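Local coordinates for putative carboxymuconolactone decarboxylase (PDB 2QEU), which is of unproven function but belongs to the carboxymuconolactone decarboxylase family of the AhpD-like clan and may have peroxiredoxin activity, at residues A19-D24 with E41-Y46; K55-A58 with L63-K66; Y67-L72 with T89-N94. All blocks are in the same frame, centred on the assembly; numbering follows the deposited sequence.

Contact 1: A19-D24 with E41-Y46; sequences AHYESD and ETFDAY
Tyr21 brings one corner of its ring against the outer end of the Phe43 ring, and the two overlap only slightly. The closest approach is Tyr21 CE2 to Phe43 CZ, 3.8 Å. Although the planes are inclined by only 19°, the centroids of the Tyr21 and Phe43 rings stand 6.0 Å apart, so the near-parallel rings have slid past each other and do not form a stacked pair. The two side chains enter from opposing helices: Phe43 directs CG anti to its backbone N (chi1 169°), which swings the ring over to Tyr21 although the bond from CA to CB of Phe43 does not aim at that residue. On the Tyr21 ring, His20 CD2 covers one face, 3.8 Å above the plane and over its centre. The arrangement joins helix 10-25 to helix 40-53 in an all-helical fold, with helix 30-38 completing the apolar packing through Leu32 against Tyr21 and through Leu35 and Ala36 against Phe43. Only 114 Å² is buried between the segments, yet all three touching residues lie in the interior. At its polar end Tyr21 OH is hydrogen-bonded to Ser47 OG, which also bonds Phe43 O; this places a buried hydroxyl next to the aromatic pair and restrains its position. The same oxygen, Tyr21 OH, approaches Tyr46 CD2 at 4.0 Å, the two side chains crossing at about a right angle. Beyond that point Tyr46 OH hydrogen-bonds a citrate, probably from the crystallisation liquor, while its side chain packs on Met49 of the second subunit, Met115 of the third and Ile111 of the fourth.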
loop_
_atom_site.group_PDB
_atom_site.type_symbol
_atom_site.label_atom_id
_atom_site.label_comp_id
_atom_site.label_asym_id
_atom_site.label_seq_id
_atom_site.Cartn_x
_atom_site.Cartn_y
_atom_site.Cartn_z
ATOM N N ALA B 19 -15.093 29.825 -0.733
ATOM C CA ALA B 19 -13.964 30.749 -0.498
ATOM C C ALA B 19 -12.668 29.996 -0.122
ATOM O O ALA B 19 -11.563 30.361 -0.549
ATOM C CB ALA B 19 -14.327 31.765 0.571
ATOM N N HIS B 20 -12.816 28.941 0.675
ATOM C CA HIS B 20 -11.688 28.082 1.028
ATOM C C HIS B 20 -11.042 27.455 -0.214
ATOM O O HIS B 20 -9.822 27.540 -0.399
ATOM C CB HIS B 20 -12.106 26.970 2.018
ATOM C CG HIS B 20 -11.068 25.896 2.173
ATOM N ND1 HIS B 20 -9.826 26.135 2.724
ATOM C CD2 HIS B 20 -11.075 24.590 1.814
ATOM C CE1 HIS B 20 -9.118 25.018 2.713
ATOM N NE2 HIS B 20 -9.855 24.063 2.172
ATOM N N TYR B 21 -11.854 26.813 -1.053
ATOM C CA TYR B 21 -11.316 26.109 -2.216
ATOM C C TYR B 21 -10.767 27.061 -3.283
ATOM O O TYR B 21 -9.749 26.757 -3.919
ATOM C CB TYR B 21 -12.339 25.130 -2.791
ATOM C CG TYR B 21 -12.581 23.931 -1.894
ATOM C CD1 TYR B 21 -11.616 22.943 -1.778
ATOM C CD2 TYR B 21 -13.767 23.787 -1.160
ATOM C CE1 TYR B 21 -11.807 21.858 -0.968
ATOM C CE2 TYR B 21 -13.982 22.683 -0.344
ATOM C CZ TYR B 21 -12.979 21.697 -0.258
ATOM O OH TYR B 21 -13.092 20.551 0.535
ATOM N N GLU B 22 -11.399 28.220 -3.472
ATOM C CA GLU B 22 -10.858 29.168 -4.432
ATOM C C GLU B 22 -9.506 29.688 -3.954
ATOM O O GLU B 22 -8.556 29.774 -4.736
ATOM C CB GLU B 22 -11.826 30.329 -4.671
ATOM C CG GLU B 22 -13.138 29.917 -5.363
ATOM C CD GLU B 22 -12.961 29.398 -6.786
ATOM O OE1 GLU B 22 -11.898 29.628 -7.398
ATOM O OE2 GLU B 22 -13.903 28.772 -7.298
ATOM N N SER B 23 -9.420 30.009 -2.663
ATOM C CA SER B 23 -8.210 30.556 -2.074
ATOM C C SER B 23 -7.088 29.537 -2.073
ATOM O O SER B 23 -5.976 29.792 -2.554
ATOM C CB SER B 23 -8.507 30.978 -0.639
ATOM O OG SER B 23 -7.357 31.505 -0.015
ATOM N N ASP B 24 -7.418 28.358 -1.574
ATOM C CA ASP B 24 -6.409 27.336 -1.379
ATOM C C ASP B 24 -6.002 26.653 -2.665
ATOM O O ASP B 24 -4.784 26.435 -2.901
ATOM C CB ASP B 24 -6.903 26.282 -0.409
ATOM C CG ASP B 24 -5.789 25.364 0.018
ATOM O OD1 ASP B 24 -4.790 25.892 0.604
ATOM O OD2 ASP B 24 -5.935 24.160 -0.267
ATOM N N GLU B 41 -23.296 16.027 3.497
ATOM C CA GLU B 41 -22.874 16.092 4.905
ATOM C C GLU B 41 -21.430 15.668 5.096
ATOM O O GLU B 41 -20.716 16.239 5.907
ATOM C CB GLU B 41 -23.756 15.242 5.817
ATOM C CG GLU B 41 -25.207 15.615 5.839
ATOM C CD GLU B 41 -26.037 14.816 6.859
ATOM O OE1 GLU B 41 -25.695 13.662 7.237
ATOM O OE2 GLU B 41 -27.072 15.355 7.288
ATOM N N THR B 42 -20.997 14.640 4.368
ATOM C CA THR B 42 -19.568 14.236 4.371
ATOM C C THR B 42 -18.678 15.309 3.765
ATOM O O THR B 42 -17.636 15.631 4.328
ATOM C CB THR B 42 -19.324 12.832 3.712
ATOM O OG1 THR B 42 -19.790 11.830 4.620
ATOM C CG2 THR B 42 -17.816 12.588 3.377
ATOM N N PHE B 43 -19.110 15.901 2.657
ATOM C CA PHE B 43 -18.360 16.963 2.024
ATOM C C PHE B 43 -18.204 18.147 2.997
ATOM O O PHE B 43 -17.133 18.704 3.091
ATOM C CB PHE B 43 -19.031 17.403 0.706
ATOM C CG PHE B 43 -18.452 18.672 0.114
ATOM C CD1 PHE B 43 -17.238 18.666 -0.552
ATOM C CD2 PHE B 43 -19.144 19.879 0.222
ATOM C CE1 PHE B 43 -16.700 19.819 -1.076
ATOM C CE2 PHE B 43 -18.610 21.042 -0.293
ATOM C CZ PHE B 43 -17.388 21.023 -0.944
ATOM N N ASP B 44 -19.262 18.487 3.740
ATOM C CA ASP B 44 -19.224 19.627 4.681
ATOM C C ASP B 44 -18.198 19.356 5.791
ATOM O O ASP B 44 -17.323 20.173 6.008
ATOM C CB ASP B 44 -20.620 19.933 5.264
ATOM C CG ASP B 44 -20.631 21.183 6.148
ATOM O OD1 ASP B 44 -19.962 22.205 5.835
ATOM O OD2 ASP B 44 -21.349 21.142 7.158
ATOM N N ALA B 45 -18.277 18.191 6.446
ATOM C CA ALA B 45 -17.369 17.863 7.566
ATOM C C ALA B 45 -15.921 17.788 7.093
ATOM O O ALA B 45 -15.022 18.365 7.697
ATOM C CB ALA B 45 -17.778 16.573 8.246
ATOM N N TYR B 46 -15.714 17.115 5.973
ATOM C CA TYR B 46 -14.401 17.042 5.320
ATOM C C TYR B 46 -13.870 18.424 4.989
ATOM O O TYR B 46 -12.700 18.696 5.227
ATOM C CB TYR B 46 -14.461 16.200 4.052
ATOM C CG TYR B 46 -13.138 16.134 3.364
ATOM C CD1 TYR B 46 -12.137 15.292 3.848
ATOM C CD2 TYR B 46 -12.851 16.959 2.279
ATOM C CE1 TYR B 46 -10.913 15.247 3.250
ATOM C CE2 TYR B 46 -11.610 16.902 1.659
ATOM C CZ TYR B 46 -10.648 16.051 2.162
ATOM O OH TYR B 46 -9.421 15.970 1.564
#

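Contact 2: K55-A58 with L63-K66; sequences KSEA and LPLK
With CG anti to its carbonyl carbon (chi1 -75°) and the chain extended beyond it (chi2 179°), Glu57 lays its carboxylate across Pro64. Glu57 OE1 is 3.6 Å from both CA and CB of Pro64, and Glu57 OE2 sits 4.0 Å from Pro64 CG; the side chains meet at a slant, in van der Waals contact and without a direct polar bond. Two waters supply the polar connection. Water 2 gives a hydrogen to Glu57 OE1 (2.8 Å) and takes one from Leu65 N (2.9 Å). Because Pro64 holds the N-cap position of helix 65-79 and Leu65 follows it as the first helical residue, this water occupies the start of the helix and relays Glu57 to it. The carboxylate thus lies near the positive end of the helix dipole, a placement that probably favours its negative charge. The contact closes the short connection between helix 40-53 and helix 65-79, and a second water bridges the two segments: water 1 donates to Lys55 O (2.7 Å) and to Leu63 O (2.9 Å), linking two carbonyls that could not bond each other. Ser56 OG is hydrogen-bonded to Asp59 N, just beyond the first segment. Leu63 and Pro64 both pack on Tyr67 of the fourth subunit, where Glu104 accepts a hydrogen bond from Leu63 N, while Lys55 NZ makes a salt bridge to Glu41 of the second subunit.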
loop_
_atom_site.group_PDB
_atom_site.type_symbol
_atom_site.label_atom_id
_atom_site.label_comp_id
_atom_site.label_asym_id
_atom_site.label_seq_id
_atom_site.Cartn_x
_atom_site.Cartn_y
_atom_site.Cartn_z
ATOM N N LYS B 55 -5.051 25.930 7.024
ATOM C CA LYS B 55 -4.980 27.302 7.523
ATOM C C LYS B 55 -3.648 27.963 7.120
ATOM O O LYS B 55 -2.573 27.357 7.175
ATOM C CB LYS B 55 -5.150 27.260 9.054
ATOM C CG LYS B 55 -5.329 28.566 9.696
ATOM C CD LYS B 55 -6.254 28.471 10.909
ATOM C CE LYS B 55 -5.631 27.719 12.075
ATOM N NZ LYS B 55 -6.720 27.181 12.958
ATOM N N SER B 56 -3.735 29.211 6.697
ATOM C CA SER B 56 -2.546 30.007 6.374
ATOM C C SER B 56 -1.859 30.550 7.638
ATOM O O SER B 56 -2.429 30.575 8.720
ATOM C CB SER B 56 -2.921 31.201 5.502
ATOM O OG SER B 56 -3.751 32.048 6.241
ATOM N N GLU B 57 -0.614 30.970 7.458
ATOM C CA GLU B 57 0.122 31.662 8.504
ATOM C C GLU B 57 -0.612 32.935 8.952
ATOM O O GLU B 57 -0.682 33.213 10.151
ATOM C CB GLU B 57 1.512 32.014 7.991
ATOM C CG GLU B 57 2.463 30.841 7.920
ATOM C CD GLU B 57 3.814 31.250 7.389
ATOM O OE1 GLU B 57 3.971 31.427 6.147
ATOM O OE2 GLU B 57 4.725 31.405 8.228
ATOM N N ALA B 58 -1.167 33.668 7.989
ATOM C CA ALA B 58 -1.935 34.882 8.264
ATOM C C ALA B 58 -3.119 34.579 9.183
ATOM O O ALA B 58 -3.544 35.415 9.961
ATOM C CB ALA B 58 -2.407 35.490 6.959
ATOM N N LEU B 63 3.125 26.221 10.168
ATOM C CA LEU B 63 3.835 25.657 9.014
ATOM C C LEU B 63 3.391 26.440 7.777
ATOM O O LEU B 63 2.211 26.550 7.535
ATOM C CB LEU B 63 3.439 24.176 8.878
ATOM C CG LEU B 63 4.135 23.304 7.812
ATOM C CD1 LEU B 63 5.604 23.250 8.050
ATOM C CD2 LEU B 63 3.501 21.907 7.779
ATOM N N PRO B 64 4.329 27.052 7.048
ATOM C CA PRO B 64 3.973 27.815 5.859
ATOM C C PRO B 64 3.130 27.016 4.856
ATOM O O PRO B 64 3.370 25.818 4.646
ATOM C CB PRO B 64 5.328 28.160 5.252
ATOM C CG PRO B 64 6.262 28.177 6.417
ATOM C CD PRO B 64 5.781 27.110 7.325
ATOM N N LEU B 65 2.137 27.689 4.276
ATOM C CA LEU B 65 1.188 27.046 3.363
ATOM C C LEU B 65 1.884 26.344 2.197
ATOM O O LEU B 65 1.454 25.274 1.774
ATOM C CB LEU B 65 0.201 28.066 2.799
ATOM C CG LEU B 65 -1.014 27.594 2.004
ATOM C CD1 LEU B 65 -1.801 26.491 2.753
ATOM C CD2 LEU B 65 -1.909 28.797 1.656
ATOM N N LYS B 66 2.925 26.972 1.667
ATOM C CA LYS B 66 3.684 26.338 0.591
ATOM C C LYS B 66 4.224 24.951 0.966
ATOM O O LYS B 66 4.235 24.004 0.137
ATOM C CB LYS B 66 4.811 27.232 0.120
ATOM C CG LYS B 66 5.839 27.621 1.166
ATOM C CD LYS B 66 6.806 28.661 0.509
ATOM C CE LYS B 66 7.808 29.199 1.503
ATOM N NZ LYS B 66 8.636 30.304 0.978
HETATM O O HOH W 1 -0.135 27.728 6.197
HETATM O O HOH W 2 1.659 30.478 4.832
#

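Contact 3: Y67-L72 with T89-N94; sequences YKHLIL and TRAAMN
His69 meets helix 82-94 first, setting its ring against Ala91 and its CB against Ala92. Its CG stands anti to the carbonyl carbon (chi1 -76°), which swings the imidazole alongside the opposing helix and presents one face to the Ala91 methyl. Ala91 CB lies 3.4 Å from the centroid of the His69 ring and only 9° off the ring normal, a well-centred CH-pi contact; all five ring atoms fall within 3.8 Å of that methyl. Nearer the backbone, His69 CB touches Ala92 CB at 3.6 Å. Leu70 comes next and contributes mainly its backbone, with N 4.1 Å from Ala92 CB, while its side chain turns to Leu102 of helix 99-113 and to Ile71 of the fourth subunit. The helices run antiparallel, their N-to-C directions 161° apart, and their axes approach to 8.0 Å. The small alanine methyls facing His69 and the backbone N of Leu70 are consistent with this closeness: the CA atoms of His69 and Ala92 are 4.9 Å apart. This is the helical hairpin formed by helices 65-79 and 82-94, close to the centre of the chain, and Met25 of helix 10-25 packs over both His69 and Ala91. The polar atoms of the imidazole find partners outside the pair, NE2 bonding Asp24 OD1 and ND1 bonding His88 ND1. With both nitrogens engaged and a methyl seated on one face, the His69 ring should have little freedom to rotate, even though it meets the alanines through CH-pi and van der Waals contact alone.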
loop_
_atom_site.group_PDB
_atom_site.type_symbol
_atom_site.label_atom_id
_atom_site.label_comp_id
_atom_site.label_asym_id
_atom_site.label_seq_id
_atom_site.Cartn_x
_atom_site.Cartn_y
_atom_site.Cartn_z
ATOM N N TYR B 67 4.664 24.816 2.218
ATOM C CA TYR B 67 5.179 23.525 2.708
ATOM C C TYR B 67 4.074 22.514 3.054
ATOM O O TYR B 67 4.255 21.300 2.872
ATOM C CB TYR B 67 6.160 23.736 3.868
ATOM C CG TYR B 67 7.369 24.535 3.428
ATOM C CD1 TYR B 67 8.041 24.251 2.233
ATOM C CD2 TYR B 67 7.818 25.611 4.170
ATOM C CE1 TYR B 67 9.123 25.035 1.794
ATOM C CE2 TYR B 67 8.892 26.377 3.766
ATOM C CZ TYR B 67 9.551 26.105 2.591
ATOM O OH TYR B 67 10.607 26.914 2.214
ATOM N N LYS B 68 2.916 23.026 3.507
ATOM C CA LYS B 68 1.743 22.199 3.672
ATOM C C LYS B 68 1.383 21.524 2.349
ATOM O O LYS B 68 1.196 20.317 2.274
ATOM C CB LYS B 68 0.556 22.994 4.175
ATOM C CG LYS B 68 0.724 23.524 5.594
ATOM C CD LYS B 68 -0.628 24.009 6.188
ATOM C CE LYS B 68 -0.443 24.367 7.632
ATOM N NZ LYS B 68 -1.677 24.908 8.208
ATOM N N HIS B 69 1.286 22.333 1.299
ATOM C CA HIS B 69 1.005 21.756 -0.018
ATOM C C HIS B 69 2.124 20.908 -0.598
ATOM O O HIS B 69 1.828 19.916 -1.268
ATOM C CB HIS B 69 0.565 22.825 -0.985
ATOM C CG HIS B 69 -0.834 23.283 -0.767
ATOM N ND1 HIS B 69 -1.933 22.539 -1.132
ATOM C CD2 HIS B 69 -1.308 24.413 -0.201
ATOM C CE1 HIS B 69 -3.033 23.201 -0.808
ATOM N NE2 HIS B 69 -2.684 24.352 -0.250
ATOM N N LEU B 70 3.381 21.222 -0.300
ATOM C CA LEU B 70 4.465 20.326 -0.680
ATOM C C LEU B 70 4.294 18.941 -0.029
ATOM O O LEU B 70 4.486 17.935 -0.693
ATOM C CB LEU B 70 5.819 20.926 -0.333
ATOM C CG LEU B 70 7.023 20.050 -0.700
ATOM C CD1 LEU B 70 7.061 19.722 -2.166
ATOM C CD2 LEU B 70 8.285 20.786 -0.237
ATOM N N ILE B 71 3.940 18.889 1.260
ATOM C CA ILE B 71 3.676 17.587 1.904
ATOM C C ILE B 71 2.571 16.827 1.134
ATOM O O ILE B 71 2.728 15.655 0.835
ATOM C CB ILE B 71 3.349 17.742 3.417
ATOM C CG1 ILE B 71 4.629 18.198 4.173
ATOM C CG2 ILE B 71 2.737 16.462 4.022
ATOM C CD1 ILE B 71 4.394 18.845 5.583
ATOM N N LEU B 72 1.512 17.548 0.759
ATOM C CA LEU B 72 0.407 16.939 -0.002
ATOM C C LEU B 72 0.845 16.478 -1.376
ATOM O O LEU B 72 0.419 15.417 -1.850
ATOM C CB LEU B 72 -0.810 17.838 0.015
ATOM C CG LEU B 72 -1.464 17.903 1.381
ATOM C CD1 LEU B 72 -2.394 19.157 1.432
ATOM C CD2 LEU B 72 -2.174 16.642 1.728
ATOM N N THR B 89 0.617 21.012 -6.401
ATOM C CA THR B 89 1.801 21.706 -6.929
ATOM C C THR B 89 1.437 23.166 -7.257
ATOM O O THR B 89 2.135 24.102 -6.866
ATOM C CB THR B 89 2.407 21.012 -8.155
ATOM O OG1 THR B 89 2.863 19.731 -7.747
ATOM C CG2 THR B 89 3.604 21.824 -8.749
ATOM N N ARG B 90 0.355 23.330 -8.013
ATOM C CA ARG B 90 -0.191 24.647 -8.327
ATOM C C ARG B 90 -0.403 25.471 -7.043
ATOM O O ARG B 90 0.077 26.595 -6.931
ATOM C CB ARG B 90 -1.498 24.502 -9.132
ATOM C CG ARG B 90 -2.038 25.799 -9.707
ATOM C CD ARG B 90 -3.406 25.598 -10.387
ATOM N NE ARG B 90 -3.368 24.657 -11.512
ATOM C CZ ARG B 90 -3.941 23.450 -11.534
ATOM N NH1 ARG B 90 -4.646 22.998 -10.508
ATOM N NH2 ARG B 90 -3.848 22.681 -12.621
ATOM N N ALA B 91 -1.097 24.888 -6.066
ATOM C CA ALA B 91 -1.361 25.543 -4.781
ATOM C C ALA B 91 -0.042 25.941 -4.076
ATOM O O ALA B 91 0.125 27.086 -3.636
ATOM C CB ALA B 91 -2.226 24.624 -3.886
ATOM N N ALA B 92 0.902 24.997 -3.998
ATOM C CA ALA B 92 2.163 25.261 -3.314
ATOM C C ALA B 92 2.875 26.452 -3.961
ATOM O O ALA B 92 3.461 27.300 -3.270
ATOM C CB ALA B 92 3.094 23.981 -3.287
HETATM N N MSE B 93 2.891 26.465 -5.298
HETATM C CA MSE B 93 3.654 27.461 -6.052
HETATM C C MSE B 93 2.947 28.807 -6.005
HETATM O O MSE B 93 3.589 29.858 -5.901
HETATM C CB MSE B 93 3.881 26.991 -7.483
HETATM C CG MSE B 93 4.923 25.887 -7.544
HETATM SE SE MSE B 93 5.237 25.162 -9.281
HETATM C CE MSE B 93 5.961 26.800 -10.182
ATOM N N ASN B 94 1.617 28.766 -6.017
ATOM C CA ASN B 94 0.843 29.973 -5.749
ATOM C C ASN B 94 1.183 30.570 -4.392
ATOM O O ASN B 94 1.146 31.817 -4.244
ATOM C CB ASN B 94 -0.673 29.719 -5.895
ATOM C CG ASN B 94 -1.145 29.745 -7.340
ATOM O OD1 ASN B 94 -0.555 30.426 -8.183
ATOM N ND2 ASN B 94 -2.240 29.048 -7.623
#

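How the contacts relate
From the N terminus, contact 1 closes first, bringing helix 40-53 back to helix 10-25 around the intervening helix 30-38. Contact 2 then ties the two ends of the short connection leading into helix 65-79, and contact 3 closes the following hairpin, folding helix 82-94 onto 65-79. The three loops lie in series; none nests or crosses. They nevertheless meet in space: Asp24 O is 3.3 Å from Ala91 CB, Asp24 OD1 packs on Leu65 CD1, and Lys68 NZ probably hydrogen-bonds Lys55 O at 2.8 Å. Contacts 2 and 3, whose centres lie about 10 Å apart, share helix 65-79 and both reach the fourth subunit.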